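Local coordinates for Ras-interacting protein 1 (Homo sapiens, PDB 5KHO) that regulates GTPase signalling, cell architecture and adhesion in endothelial cells and is required for blood vessel formation, at residues 74-79 with 129-134; 107-112 with 121-126. All coordinates share one frame; numbering follows the deposited sequence.

Both contacts set a helix against the central sheet of the Ras-associating domain, the part of the protein held in this chain, and they do so on its two faces. Contact 1 (74-79 with 129-134) is small and wholly buried, made from apolar side-chain atoms alone. Contact 2 (107-112 with 121-126) covers about three times as much surface, is only partly buried, and combines apolar packing with an arginine bound to two backbone carbonyls of a helix. Strands 73-80 and 120-127 are neighbours in the sheet, so the contacts, with centres about 12 Å apart, adjoin: Asp77, on the strand segment of contact 1, forms a salt bridge with Arg121 of contact 2. Both also reach the second subunit.

Contact 1 (74-79 with 129-134); sequences ALCDAL and EEARRL
Ala131 is the residue through which helix 128-136 meets strand 73-80, touching Ala74 and Cys76, but the helical segment begins two residues earlier, on its outer side. Glu129 points away from the strand and turns its carboxylate to Arg132, three residues on along the helix. Glu130 is engaged elsewhere: its OE1 forms a salt bridge with Arg126, on the strand that leads into this helix. Ala131 follows, pointing toward the strand. Its CB lies 3.8 Å from Cys76 SG and 4.1 Å from Ala74 CB, so a single methyl group rests against two side chains two residues apart. Cys76 reaches it because SG stands anti to its own carbonyl carbon (chi1 -56°). The small groups permit a close approach: the CA atoms of Ala74 and Ala131 are 6.9 Å apart, and the segments bury 75 Å² in all. Strand alternation decides which residues take part, since Ala74 and Cys76 point toward this helix, whereas Leu75 and Asp77 touch helix 106-112 on the other face. The fold is the ubiquitin-like one of Ras-associating domains, here with a C-terminal helix against the second face of its sheet; Val99 of strand 96-99 touches Ala74, Cys76 and Ala131 alike. Beyond Ala131, Arg132 lies on the exposed side and holds Glu129 side-on: NE is 2.8 Å and NH1 2.6 Å from Glu129 OE2, which lies in the guanidinium plane. Leu134 packs instead on Leu97 of strand 96-99 and on Arg126.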
loop_
_atom_site.group_PDB
_atom_site.type_symbol
_atom_site.label_atom_id
_atom_site.label_comp_id
_atom_site.label_asym_id
_atom_site.label_seq_id
_atom_site.Cartn_x
_atom_site.Cartn_y
_atom_site.Cartn_z
ATOM N N ALA B 74 19.125 -4.817 -1.811
ATOM C CA ALA B 74 17.938 -3.968 -1.734
ATOM C C ALA B 74 16.834 -4.573 -0.872
ATOM O O ALA B 74 16.566 -5.774 -0.931
ATOM C CB ALA B 74 17.411 -3.703 -3.137
ATOM N N LEU B 75 16.193 -3.732 -0.073
ATOM C CA LEU B 75 14.995 -4.153 0.634
ATOM C C LEU B 75 13.762 -3.789 -0.191
ATOM O O LEU B 75 13.567 -2.628 -0.566
ATOM C CB LEU B 75 14.936 -3.572 2.054
ATOM C CG LEU B 75 13.893 -4.119 3.041
ATOM C CD1 LEU B 75 13.892 -5.642 3.134
ATOM C CD2 LEU B 75 14.129 -3.504 4.409
ATOM N N CYS B 76 12.938 -4.797 -0.460
ATOM C CA CYS B 76 11.855 -4.668 -1.415
ATOM C C CYS B 76 10.481 -4.914 -0.813
ATOM O O CYS B 76 10.278 -5.902 -0.108
ATOM C CB CYS B 76 12.089 -5.602 -2.599
ATOM S SG CYS B 76 13.675 -5.319 -3.413
ATOM N N ASP B 77 9.557 -3.992 -1.103
ATOM C CA ASP B 77 8.140 -4.146 -0.810
ATOM C C ASP B 77 7.522 -4.869 -2.000
ATOM O O ASP B 77 7.242 -4.259 -3.034
ATOM C CB ASP B 77 7.497 -2.770 -0.573
ATOM C CG ASP B 77 6.116 -2.846 0.113
ATOM O OD1 ASP B 77 5.522 -3.944 0.290
ATOM O OD2 ASP B 77 5.612 -1.770 0.478
ATOM N N ALA B 78 7.343 -6.176 -1.857
ATOM C CA ALA B 78 6.837 -7.031 -2.944
ATOM C C ALA B 78 5.336 -7.308 -2.844
ATOM O O ALA B 78 4.760 -7.267 -1.747
ATOM C CB ALA B 78 7.610 -8.338 -2.987
ATOM N N LEU B 79 4.719 -7.590 -3.993
ATOM C CA LEU B 79 3.275 -7.842 -4.104
ATOM C C LEU B 79 2.959 -8.889 -5.176
ATOM O O LEU B 79 3.707 -9.046 -6.146
ATOM C CB LEU B 79 2.531 -6.555 -4.482
ATOM C CG LEU B 79 2.721 -5.219 -3.777
ATOM C CD1 LEU B 79 2.283 -4.130 -4.729
ATOM C CD2 LEU B 79 1.921 -5.153 -2.490
ATOM N N GLU B 129 20.484 -4.750 -8.483
ATOM C CA GLU B 129 20.235 -4.791 -9.932
ATOM C C GLU B 129 19.047 -5.668 -10.400
ATOM O O GLU B 129 18.239 -5.223 -11.218
ATOM C CB GLU B 129 21.515 -5.083 -10.716
ATOM C CG GLU B 129 22.341 -3.832 -10.965
ATOM C CD GLU B 129 21.499 -2.605 -11.324
ATOM O OE1 GLU B 129 20.649 -2.671 -12.251
ATOM O OE2 GLU B 129 21.702 -1.563 -10.666
ATOM N N GLU B 130 18.952 -6.891 -9.879
ATOM C CA GLU B 130 17.760 -7.729 -10.030
ATOM C C GLU B 130 16.481 -6.931 -9.696
ATOM O O GLU B 130 15.510 -6.936 -10.469
ATOM C CB GLU B 130 17.885 -8.955 -9.121
ATOM C CG GLU B 130 16.909 -10.093 -9.405
ATOM C CD GLU B 130 16.894 -11.171 -8.318
ATOM O OE1 GLU B 130 15.975 -12.020 -8.346
ATOM O OE2 GLU B 130 17.785 -11.184 -7.428
ATOM N N ALA B 131 16.532 -6.214 -8.570
ATOM C CA ALA B 131 15.402 -5.491 -7.999
ATOM C C ALA B 131 14.968 -4.272 -8.814
ATOM O O ALA B 131 13.771 -4.098 -9.089
ATOM C CB ALA B 131 15.724 -5.092 -6.568
ATOM N N ARG B 132 15.946 -3.438 -9.188
ATOM C CA ARG B 132 15.735 -2.242 -10.015
ATOM C C ARG B 132 15.154 -2.612 -11.392
ATOM O O ARG B 132 14.345 -1.860 -11.933
ATOM C CB ARG B 132 17.033 -1.412 -10.079
ATOM C CG ARG B 132 17.184 -0.449 -11.259
ATOM C CD ARG B 132 18.242 0.633 -11.051
ATOM N NE ARG B 132 19.480 0.158 -10.423
ATOM C CZ ARG B 132 20.024 0.683 -9.323
ATOM N NH1 ARG B 132 21.155 0.179 -8.825
ATOM N NH2 ARG B 132 19.452 1.722 -8.724
ATOM N N ARG B 133 15.531 -3.785 -11.911
ATOM C CA ARG B 133 14.940 -4.357 -13.137
ATOM C C ARG B 133 13.475 -4.714 -12.953
ATOM O O ARG B 133 12.628 -4.227 -13.709
ATOM C CB ARG B 133 15.719 -5.586 -13.640
ATOM C CG ARG B 133 15.056 -6.337 -14.795
ATOM C CD ARG B 133 15.924 -7.463 -15.347
ATOM N NE ARG B 133 16.026 -8.621 -14.454
ATOM C CZ ARG B 133 15.170 -9.644 -14.433
ATOM N NH1 ARG B 133 14.125 -9.664 -15.255
ATOM N NH2 ARG B 133 15.350 -10.651 -13.578
ATOM N N LEU B 134 13.186 -5.561 -11.961
ATOM C CA LEU B 134 11.804 -5.990 -11.664
ATOM C C LEU B 134 10.891 -4.831 -11.278
ATOM O O LEU B 134 9.704 -4.865 -11.591
ATOM C CB LEU B 134 11.760 -7.080 -10.587
ATOM C CG LEU B 134 12.512 -8.396 -10.843
ATOM C CD1 LEU B 134 12.701 -9.159 -9.537
ATOM C CD2 LEU B 134 11.846 -9.269 -11.903
#

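Contact 2 (107-112 with 121-126)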
loop_
_atom_site.group_PDB
_atom_site.type_symbol
_atom_site.label_atom_id
_atom_site.label_comp_id
_atom_site.label_asym_id
_atom_site.label_seq_id
_atom_site.Cartn_x
_atom_site.Cartn_y
_atom_site.Cartn_z
ATOM N N LEU B 107 9.182 -0.445 9.000
ATOM C CA LEU B 107 8.071 -0.776 9.886
ATOM C C LEU B 107 6.854 0.069 9.528
ATOM O O LEU B 107 5.740 -0.448 9.494
ATOM C CB LEU B 107 8.457 -0.583 11.354
ATOM C CG LEU B 107 7.489 -1.134 12.404
ATOM C CD1 LEU B 107 7.666 -2.634 12.562
ATOM C CD2 LEU B 107 7.688 -0.431 13.739
ATOM N N LEU B 108 7.090 1.354 9.241
ATOM C CA LEU B 108 6.051 2.286 8.796
ATOM C C LEU B 108 5.482 1.940 7.418
ATOM O O LEU B 108 4.267 1.999 7.231
ATOM C CB LEU B 108 6.563 3.731 8.813
ATOM C CG LEU B 108 6.574 4.566 10.103
ATOM C CD1 LEU B 108 5.179 4.704 10.705
ATOM C CD2 LEU B 108 7.555 4.048 11.151
ATOM N N VAL B 109 6.356 1.576 6.476
ATOM C CA VAL B 109 5.957 1.134 5.132
ATOM C C VAL B 109 4.963 -0.034 5.197
ATOM O O VAL B 109 3.941 -0.010 4.501
ATOM C CB VAL B 109 7.190 0.809 4.225
ATOM C CG1 VAL B 109 6.806 0.033 2.958
ATOM C CG2 VAL B 109 7.947 2.084 3.859
ATOM N N GLN B 110 5.225 -1.034 6.039
ATOM C CA GLN B 110 4.244 -2.117 6.169
ATOM C C GLN B 110 3.025 -1.757 7.019
ATOM O O GLN B 110 1.930 -2.244 6.750
ATOM C CB GLN B 110 4.872 -3.457 6.572
ATOM C CG GLN B 110 4.967 -3.742 8.058
ATOM C CD GLN B 110 4.829 -5.219 8.384
ATOM O OE1 GLN B 110 5.472 -6.081 7.771
ATOM N NE2 GLN B 110 3.988 -5.519 9.369
ATOM N N GLU B 111 3.214 -0.901 8.023
ATOM C CA GLU B 111 2.134 -0.558 8.951
ATOM C C GLU B 111 1.101 0.403 8.349
ATOM O O GLU B 111 -0.077 0.298 8.673
ATOM C CB GLU B 111 2.678 -0.017 10.281
ATOM N N LEU B 112 1.533 1.307 7.467
ATOM C CA LEU B 112 0.659 2.378 6.950
ATOM C C LEU B 112 0.010 2.123 5.580
ATOM O O LEU B 112 -0.944 2.807 5.198
ATOM C CB LEU B 112 1.386 3.726 6.952
ATOM C CG LEU B 112 1.990 4.225 8.270
ATOM C CD1 LEU B 112 2.765 5.500 8.019
ATOM C CD2 LEU B 112 0.952 4.448 9.357
ATOM N N ARG B 121 1.516 -9.693 0.318
ATOM C CA ARG B 121 2.576 -8.709 0.423
ATOM C C ARG B 121 3.620 -9.140 1.450
ATOM O O ARG B 121 3.279 -9.441 2.601
ATOM C CB ARG B 121 1.976 -7.370 0.800
ATOM C CG ARG B 121 2.964 -6.249 0.983
ATOM C CD ARG B 121 2.347 -5.156 1.823
ATOM N NE ARG B 121 3.154 -3.942 1.812
ATOM C CZ ARG B 121 3.018 -2.944 2.683
ATOM N NH1 ARG B 121 2.104 -3.011 3.651
ATOM N NH2 ARG B 121 3.799 -1.875 2.591
ATOM N N ARG B 122 4.883 -9.166 1.018
ATOM C CA ARG B 122 6.010 -9.518 1.873
ATOM C C ARG B 122 7.232 -8.655 1.559
ATOM O O ARG B 122 7.348 -8.133 0.448
ATOM C CB ARG B 122 6.351 -11.011 1.742
ATOM C CG ARG B 122 7.041 -11.415 0.446
ATOM C CD ARG B 122 7.072 -12.918 0.274
ATOM N NE ARG B 122 7.919 -13.306 -0.855
ATOM C CZ ARG B 122 8.169 -14.561 -1.229
ATOM N NH1 ARG B 122 8.967 -14.786 -2.262
ATOM N NH2 ARG B 122 7.633 -15.595 -0.587
ATOM N N PHE B 123 8.124 -8.507 2.541
ATOM C CA PHE B 123 9.422 -7.884 2.325
ATOM C C PHE B 123 10.398 -8.906 1.756
ATOM O O PHE B 123 10.472 -10.028 2.242
ATOM C CB PHE B 123 9.988 -7.301 3.618
ATOM C CG PHE B 123 9.503 -5.916 3.930
ATOM C CD1 PHE B 123 9.750 -4.858 3.060
ATOM C CD2 PHE B 123 8.817 -5.661 5.120
ATOM C CE1 PHE B 123 9.298 -3.578 3.362
ATOM C CE2 PHE B 123 8.369 -4.386 5.429
ATOM C CZ PHE B 123 8.609 -3.342 4.549
ATOM N N GLU B 124 11.140 -8.508 0.723
ATOM C CA GLU B 124 12.143 -9.370 0.090
ATOM C C GLU B 124 13.552 -8.766 0.156
ATOM O O GLU B 124 13.719 -7.537 0.102
ATOM C CB GLU B 124 11.750 -9.695 -1.356
ATOM C CG GLU B 124 10.591 -10.690 -1.486
ATOM C CD GLU B 124 10.188 -11.012 -2.931
ATOM O OE1 GLU B 124 10.479 -10.223 -3.861
ATOM O OE2 GLU B 124 9.551 -12.068 -3.141
ATOM N N LEU B 125 14.555 -9.634 0.309
ATOM C CA LEU B 125 15.946 -9.216 0.186
ATOM C C LEU B 125 16.457 -9.646 -1.174
ATOM O O LEU B 125 16.473 -10.841 -1.485
ATOM C CB LEU B 125 16.810 -9.841 1.270
ATOM C CG LEU B 125 17.953 -9.043 1.910
ATOM C CD1 LEU B 125 19.127 -9.984 2.137
ATOM C CD2 LEU B 125 18.391 -7.803 1.143
ATOM N N ARG B 126 16.855 -8.674 -1.987
ATOM C CA ARG B 126 17.309 -8.949 -3.351
ATOM C C ARG B 126 18.584 -8.202 -3.723
ATOM O O ARG B 126 18.893 -7.151 -3.142
ATOM C CB ARG B 126 16.211 -8.605 -4.359
ATOM C CG ARG B 126 15.083 -9.621 -4.444
ATOM C CD ARG B 126 14.104 -9.186 -5.513
ATOM N NE ARG B 126 12.863 -9.948 -5.472
ATOM C CZ ARG B 126 12.654 -11.087 -6.121
ATOM N NH1 ARG B 126 13.612 -11.633 -6.867
ATOM N NH2 ARG B 126 11.477 -11.689 -6.014
#
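With the CA atoms of Gln110 and Phe123 nearest, 8.7 Å apart, helix segment 107-112 runs nearly antiparallel to strand segment 121-126 at 162°, the axes approaching to 10.5 Å. Arg121 provides the polar link. Its CG is anti to the backbone N (chi1 178°) and the chain stays extended as far as NE, which carries the guanidinium to two successive carbonyls of helix 106-112, those of Val109 and Gln110. NH2 is 2.7 Å from Val109 O in an almost straight bond (164°); the oxygen lies in the guanidinium plane, yet the donor sits above the carbonyl plane, off its lone pairs. A weak second bond joins NH1 to Gln110 O at 3.2 Å, while Gln110 CB covers one guanidinium face. The same NH2 also forms a salt bridge with Asp77. A leucine here would lack the guanidinium and would probably leave Val109 O and Gln110 O without these bonds and Asp77 without its closest counter-charge. Alongside, Phe123 meets the helix obliquely: CE2 is 3.8 Å from Gln110 CB, and CZ 4.1 Å from Val109 CG1. The Gln110 amide lies nearly parallel to the ring plane. Further along the strand, buried Glu124 joins two arginines in a salt-bridge network, Arg122 NH1 at 2.9 Å from its OE2 and Arg126 NH2 at 2.8 Å from its OE1. In this ubiquitin-like fold, helix 106-112 lies over strand 120-127, which is flanked in the sheet by strands 18-22 and 73-80, with Leu19 touching Gln110 and Asp77 touching Val109, while Trp113 of the second subunit packs on Arg121.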